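Local atomic coordinates of probable mannosyltransferase KTR4 (Saccharomyces cerevisiae, PDB entry 5A07), a protein that belongs to a yeast family of probable mannosyltransferases with a GT-A-type fold and is seen here with guanosine-5'-diphosphate and a manganese ion. Residues L326-L329 and P333-K336. Residues are numbered along the deposited sequence; the frame is centred on the assembly and turned at random.
Sequences LDFL and PYEK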
loop_
_atom_site.group_PDB
_atom_site.type_symbol
_atom_site.label_atom_id
_atom_site.label_comp_id
_atom_site.label_asym_id
_atom_site.label_seq_id
_atom_site.Cartn_x
_atom_site.Cartn_y
_atom_site.Cartn_z
ATOM N N LEU B 326 11.932 -1.263 -4.758
ATOM C CA LEU B 326 12.141 -2.677 -4.513
ATOM C C LEU B 326 13.422 -3.003 -3.721
ATOM O O LEU B 326 13.482 -4.092 -3.142
ATOM C CB LEU B 326 12.162 -3.489 -5.811
ATOM C CG LEU B 326 10.907 -3.423 -6.696
ATOM C CD1 LEU B 326 11.024 -4.350 -7.890
ATOM C CD2 LEU B 326 9.693 -3.783 -5.899
ATOM N N ASP B 327 14.363 -2.089 -3.671
ATOM C CA ASP B 327 15.551 -2.257 -2.786
ATOM C C ASP B 327 15.118 -2.439 -1.326
ATOM O O ASP B 327 15.770 -3.150 -0.597
ATOM C CB ASP B 327 16.429 -1.033 -2.805
ATOM C CG ASP B 327 17.214 -0.852 -4.095
ATOM O OD1 ASP B 327 17.111 -1.632 -5.014
ATOM O OD2 ASP B 327 18.042 0.090 -4.151
ATOM N N PHE B 328 14.016 -1.796 -0.880
ATOM C CA PHE B 328 13.566 -2.056 0.451
ATOM C C PHE B 328 13.059 -3.499 0.641
ATOM O O PHE B 328 13.387 -4.175 1.604
ATOM C CB PHE B 328 12.523 -0.992 0.924
ATOM C CG PHE B 328 11.976 -1.286 2.250
ATOM C CD1 PHE B 328 12.769 -1.168 3.403
ATOM C CD2 PHE B 328 10.681 -1.754 2.395
ATOM C CE1 PHE B 328 12.263 -1.489 4.657
ATOM C CE2 PHE B 328 10.176 -2.060 3.647
ATOM C CZ PHE B 328 10.975 -1.911 4.800
ATOM N N LEU B 329 12.248 -3.976 -0.303
ATOM C CA LEU B 329 11.669 -5.303 -0.186
ATOM C C LEU B 329 12.778 -6.381 -0.284
ATOM O O LEU B 329 12.613 -7.479 0.210
ATOM C CB LEU B 329 10.667 -5.544 -1.301
ATOM C CG LEU B 329 9.472 -4.558 -1.377
ATOM C CD1 LEU B 329 8.414 -5.031 -2.322
ATOM C CD2 LEU B 329 8.887 -4.305 -0.032
ATOM N N PRO B 333 16.065 -6.951 6.340
ATOM C CA PRO B 333 14.978 -6.991 7.291
ATOM C C PRO B 333 13.638 -7.438 6.699
ATOM O O PRO B 333 12.880 -8.222 7.312
ATOM C CB PRO B 333 14.891 -5.550 7.790
ATOM C CG PRO B 333 16.168 -4.918 7.442
ATOM C CD PRO B 333 16.693 -5.631 6.253
ATOM N N TYR B 334 13.339 -6.943 5.496
ATOM C CA TYR B 334 12.052 -7.293 4.838
ATOM C C TYR B 334 12.053 -8.778 4.505
ATOM O O TYR B 334 11.101 -9.498 4.810
ATOM C CB TYR B 334 11.814 -6.479 3.557
ATOM C CG TYR B 334 10.397 -6.629 3.095
ATOM C CD1 TYR B 334 9.410 -5.789 3.579
ATOM C CD2 TYR B 334 10.017 -7.627 2.193
ATOM C CE1 TYR B 334 8.070 -5.925 3.176
ATOM C CE2 TYR B 334 8.705 -7.777 1.800
ATOM C CZ TYR B 334 7.720 -6.950 2.300
ATOM O OH TYR B 334 6.410 -7.086 1.910
ATOM N N GLU B 335 13.110 -9.246 3.874
ATOM C CA GLU B 335 13.161 -10.681 3.477
ATOM C C GLU B 335 13.117 -11.650 4.661
ATOM O O GLU B 335 12.411 -12.676 4.642
ATOM C CB GLU B 335 14.396 -10.933 2.659
ATOM C CG GLU B 335 14.464 -10.120 1.358
ATOM C CD GLU B 335 13.614 -10.724 0.252
ATOM O OE1 GLU B 335 12.432 -11.096 0.512
ATOM O OE2 GLU B 335 14.151 -10.835 -0.885
ATOM N N LYS B 336 13.790 -11.281 5.757
ATOM C CA LYS B 336 13.752 -12.116 6.969
ATOM C C LYS B 336 12.394 -12.114 7.595
ATOM O O LYS B 336 11.865 -13.164 8.093
ATOM C CB LYS B 336 14.779 -11.603 7.962
ATOM C CG LYS B 336 16.195 -11.743 7.457
ATOM C CD LYS B 336 16.682 -13.181 7.617
ATOM C CE LYS B 336 18.214 -13.184 7.465
ATOM N NZ LYS B 336 18.686 -14.529 7.066
#
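Tyr334, in the first turn of helix 332-344, packs against Phe328 and Leu329 of the short helical turn that follows strand 322-325 of the central mixed sheet in the GT-A-type fold. Three residues lie between the two segments, and the chain folds back on itself closely, with Leu329 CA 5.4 Å from Tyr334 CA. A CH-pi contact joins them: Leu329 CD2 lies over the centre of the Tyr334 ring, 3.7 Å from its centroid and 12° off the normal. With CG anti to the backbone N (chi1 -167°), the Tyr334 side chain runs alongside that of Leu329, which turns one ring face to this methyl. Phe328 meets the same ring obliquely, its CE2 3.8 Å from Tyr334 CD1 and the planes inclined at 63°. The backbone carbonyls come close as well: Phe328 O lies 3.4 Å from Tyr334 CB, and Leu329 O 3.3 Å from Tyr334 CD2. Leu329 O also lies 3.4 Å from Glu335 CD, a plain approach to the bent acid chain, whose OE1 is hydrogen-bonded to Tyr217 OH. Beyond the segments, Phe328 touches Leu362 of helix 354-365. Apolar contacts thus engage the buried tyrosine over one face and obliquely at CD1, while hydrogen bonds to Ser213 O and Arg358 NH1 hold its OH, so the ring is restrained both across its face and at its hydroxyl.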